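Local coordinates for putative uncharacterized protein (Bacteroides eggerthii DSM 20697, PDB 5BYP) that is of unknown function but has a lipocalin-like beta-barrel fold of the calycin clan, a framework that in relatives often encloses small hydrophobic ligands, at residues A[30-35]-A[64-69]. Residues are numbered along the deposited sequence; the frame is centred on the assembly and turned at random.
Sequences IFYGFQ and ISITLW
The rings of Phe34 and Tyr32 present their CE2 corners to two isoleucine ends from strand 63-68, and in both cases the methyl meets the ring obliquely. Phe34 CE2 lies 3.8 Å from Ile64 CD1, the closest approach of the pair of strands, and 4.4 Å from Ile66 CD1, so both methyls converge on one ring corner. Ile66 CD1 also comes to 4.2 Å from Tyr32 CE2, so this one methyl touches both rings, which also lie against each other directly. Its chain is extended beyond CG1 (chi2 178°), carrying CD1 away from its own backbone and across the interior. Aromatic breadth on one side and aliphatic length on the other thus span strands whose axes come no closer than 11.3 Å and run at 103° to each other. No hydrogen bond joins the two segments; the contact is wholly apolar and modest, burying 123 Å² counted over both segments. It illustrates how a barrel fills its interior: the inward-pointing Tyr32 and Phe34 of one strand meet Ile64 and Ile66, which point inward from another part of the wall. Around these four residues, Phe39 of strand 38-43 touches Tyr32, Phe34 and Ile66, while Trp8 and Tyr57 flank Phe34 and Ile64. Strand 30-35 is hydrogen-bonded between strands 10-18 and 38-43, and strand 63-68 runs between strands 51-60 and 100-108 in the same curled antiparallel sheet.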
ATOM      1  N   ILE A  30      -4.327   8.357   3.960  1.00 82.77           N
ATOM      2  CA  ILE A  30      -4.037   7.112   3.234  1.00 79.78           C
ATOM      3  C   ILE A  30      -5.004   5.949   3.582  1.00 85.69           C
ATOM      4  O   ILE A  30      -5.287   5.678   4.753  1.00 87.14           O
ATOM      5  CB  ILE A  30      -2.554   6.709   3.489  1.00 81.04           C
ATOM      6  CG1 ILE A  30      -1.591   7.785   2.892  1.00 79.52           C
ATOM      7  CG2 ILE A  30      -2.231   5.281   2.980  1.00 80.93           C
ATOM      8  CD1 ILE A  30      -0.070   7.511   2.998  1.00 81.38           C
ATOM      9  N   PHE A  31      -5.471   5.243   2.519  1.00 81.03           N
ATOM     10  CA  PHE A  31      -6.347   4.072   2.604  1.00 80.88           C
ATOM     11  C   PHE A  31      -5.865   2.985   1.640  1.00 84.19           C
ATOM     12  O   PHE A  31      -5.408   3.301   0.537  1.00 83.63           O
ATOM     13  CB  PHE A  31      -7.800   4.455   2.282  1.00 84.07           C
ATOM     14  CG  PHE A  31      -8.414   5.469   3.215  1.00 89.21           C
ATOM     15  CD1 PHE A  31      -8.197   6.832   3.032  1.00 93.11           C
ATOM     16  CD2 PHE A  31      -9.260   5.069   4.244  1.00 94.40           C
ATOM     17  CE1 PHE A  31      -8.764   7.768   3.897  1.00 96.21           C
ATOM     18  CE2 PHE A  31      -9.865   6.010   5.076  1.00 99.10           C
ATOM     19  CZ  PHE A  31      -9.596   7.352   4.908  1.00 97.22           C
ATOM     20  N   TYR A  32      -5.952   1.703   2.063  1.00 80.45           N
ATOM     21  CA  TYR A  32      -5.653   0.514   1.235  1.00 78.37           C
ATOM     22  C   TYR A  32      -6.917  -0.286   1.091  1.00 83.52           C
ATOM     23  O   TYR A  32      -7.646  -0.429   2.056  1.00 85.03           O
ATOM     24  CB  TYR A  32      -4.543  -0.356   1.867  1.00 78.03           C
ATOM     25  CG  TYR A  32      -3.104   0.082   1.624  1.00 74.68           C
ATOM     26  CD1 TYR A  32      -2.772   1.431   1.504  1.00 73.64           C
ATOM     27  CD2 TYR A  32      -2.056  -0.841   1.681  1.00 74.43           C
ATOM     28  CE1 TYR A  32      -1.445   1.842   1.398  1.00 69.61           C
ATOM     29  CE2 TYR A  32      -0.733  -0.444   1.521  1.00 72.95           C
ATOM     30  CZ  TYR A  32      -0.430   0.899   1.408  1.00 73.76           C
ATOM     31  OH  TYR A  32       0.883   1.282   1.315  1.00 72.78           O
ATOM     32  N   GLY A  33      -7.202  -0.758  -0.112  1.00 81.73           N
ATOM     33  CA  GLY A  33      -8.399  -1.550  -0.404  1.00 83.67           C
ATOM     34  C   GLY A  33      -8.046  -2.913  -0.952  1.00 86.63           C
ATOM     35  O   GLY A  33      -7.119  -3.037  -1.753  1.00 83.84           O
ATOM     36  N   PHE A  34      -8.751  -3.945  -0.496  1.00 86.04           N
ATOM     37  CA  PHE A  34      -8.485  -5.317  -0.906  1.00 86.65           C
ATOM     38  C   PHE A  34      -9.772  -5.972  -1.370  1.00 95.36           C
ATOM     39  O   PHE A  34     -10.774  -5.875  -0.677  1.00 96.89           O
ATOM     40  CB  PHE A  34      -7.859  -6.105   0.261  1.00 88.54           C
ATOM     41  CG  PHE A  34      -6.584  -5.510   0.822  1.00 87.26           C
ATOM     42  CD1 PHE A  34      -6.626  -4.580   1.854  1.00 88.56           C
ATOM     43  CD2 PHE A  34      -5.338  -5.903   0.337  1.00 88.14           C
ATOM     44  CE1 PHE A  34      -5.448  -4.024   2.364  1.00 87.41           C
ATOM     45  CE2 PHE A  34      -4.157  -5.365   0.869  1.00 89.42           C
ATOM     46  CZ  PHE A  34      -4.221  -4.434   1.880  1.00 86.34           C
ATOM     47  N   GLN A  35      -9.773  -6.570  -2.560  1.00 94.71           N
ATOM     48  CA  GLN A  35     -10.967  -7.239  -3.102  1.00 98.78           C
ATOM     49  C   GLN A  35     -10.589  -8.397  -3.996  1.00103.48           C
ATOM     50  O   GLN A  35     -10.184  -8.162  -5.132  1.00102.93           O
ATOM     51  CB  GLN A  35     -11.869  -6.268  -3.926  1.00100.78           C
ATOM     52  CG  GLN A  35     -12.282  -4.935  -3.278  1.00122.86           C
ATOM     53  CD  GLN A  35     -13.363  -5.081  -2.231  1.00144.70           C
ATOM     54  OE1 GLN A  35     -14.328  -5.860  -2.375  1.00139.19           O
ATOM     55  NE2 GLN A  35     -13.259  -4.269  -1.181  1.00136.96           N
ATOM     56  N   ILE A  64       2.196 -10.820   2.190  1.00 99.74           N
ATOM     57  CA  ILE A  64       1.314 -10.269   1.172  1.00 95.88           C
ATOM     58  C   ILE A  64       2.198  -9.506   0.188  1.00 96.49           C
ATOM     59  O   ILE A  64       3.024  -8.670   0.601  1.00 93.95           O
ATOM     60  CB  ILE A  64       0.141  -9.408   1.750  1.00 97.60           C
ATOM     61  CG1 ILE A  64      -0.748  -8.876   0.625  1.00 94.88           C
ATOM     62  CG2 ILE A  64       0.644  -8.263   2.666  1.00 97.44           C
ATOM     63  CD1 ILE A  64      -2.129  -8.551   1.033  1.00 97.04           C
ATOM     64  N   SER A  65       2.098  -9.858  -1.097  1.00 90.83           N
ATOM     65  CA  SER A  65       2.900  -9.216  -2.125  1.00 86.75           C
ATOM     66  C   SER A  65       2.045  -8.296  -2.933  1.00 88.29           C
ATOM     67  O   SER A  65       1.250  -8.753  -3.762  1.00 89.59           O
ATOM     68  CB  SER A  65       3.568 -10.252  -3.016  1.00 90.13           C
ATOM     69  OG  SER A  65       4.684 -10.832  -2.364  1.00 99.07           O
ATOM     70  N   ILE A  66       2.171  -6.987  -2.684  1.00 80.92           N
ATOM     71  CA  ILE A  66       1.379  -6.008  -3.413  1.00 77.09           C
ATOM     72  C   ILE A  66       2.160  -5.514  -4.636  1.00 77.56           C
ATOM     73  O   ILE A  66       3.286  -5.015  -4.510  1.00 77.58           O
ATOM     74  CB  ILE A  66       0.906  -4.832  -2.529  1.00 78.77           C
ATOM     75  CG1 ILE A  66       0.351  -5.315  -1.142  1.00 80.04           C
ATOM     76  CG2 ILE A  66      -0.120  -4.009  -3.303  1.00 78.31           C
ATOM     77  CD1 ILE A  66      -0.084  -4.202  -0.191  1.00 87.50           C
ATOM     78  N   THR A  67       1.553  -5.670  -5.820  1.00 71.34           N
ATOM     79  CA  THR A  67       2.112  -5.234  -7.104  1.00 68.63           C
ATOM     80  C   THR A  67       1.173  -4.211  -7.716  1.00 71.89           C
ATOM     81  O   THR A  67      -0.033  -4.452  -7.776  1.00 72.14           O
ATOM     82  CB  THR A  67       2.340  -6.430  -8.034  1.00 76.13           C
ATOM     83  OG1 THR A  67       3.035  -7.461  -7.330  1.00 88.37           O
ATOM     84  CG2 THR A  67       3.097  -6.061  -9.293  1.00 66.47           C
ATOM     85  N   LEU A  68       1.709  -3.052  -8.133  1.00 68.80           N
ATOM     86  CA  LEU A  68       0.899  -2.002  -8.753  1.00 67.76           C
ATOM     87  C   LEU A  68       0.783  -2.188 -10.261  1.00 77.00           C
ATOM     88  O   LEU A  68       1.780  -2.483 -10.933  1.00 77.45           O
ATOM     89  CB  LEU A  68       1.459  -0.613  -8.471  1.00 64.85           C
ATOM     90  CG  LEU A  68       1.430  -0.122  -7.051  1.00 67.48           C
ATOM     91  CD1 LEU A  68       1.640   1.350  -7.021  1.00 65.59           C
ATOM     92  CD2 LEU A  68       0.110  -0.464  -6.364  1.00 70.26           C
ATOM     93  N   TRP A  69      -0.411  -1.890 -10.800  1.00 74.53           N
ATOM     94  CA  TRP A  69      -0.690  -1.973 -12.214  1.00 74.94           C
ATOM     95  C   TRP A  69      -0.576  -0.596 -12.898  1.00 74.80           C
ATOM     96  O   TRP A  69      -1.084   0.394 -12.373  1.00 71.48           O
ATOM     97  CB  TRP A  69      -2.074  -2.563 -12.438  1.00 76.44           C
ATOM     98  CG  TRP A  69      -2.222  -3.102 -13.818  1.00 78.86           C
ATOM     99  CD1 TRP A  69      -2.758  -2.453 -14.887  1.00 82.77           C
ATOM    100  CD2 TRP A  69      -1.598  -4.294 -14.344  1.00 79.04           C
ATOM    101  NE1 TRP A  69      -2.628  -3.221 -16.020  1.00 83.96           N
ATOM    102  CE2 TRP A  69      -1.896  -4.344 -15.720  1.00 84.79           C
ATOM    103  CE3 TRP A  69      -0.833  -5.338 -13.771  1.00 79.92           C
ATOM    104  CZ2 TRP A  69      -1.493  -5.402 -16.531  1.00 85.41           C
ATOM    105  CZ3 TRP A  69      -0.442  -6.389 -14.573  1.00 83.39           C
ATOM    106  CH2 TRP A  69      -0.793  -6.430 -15.931  1.00 85.45           C
TER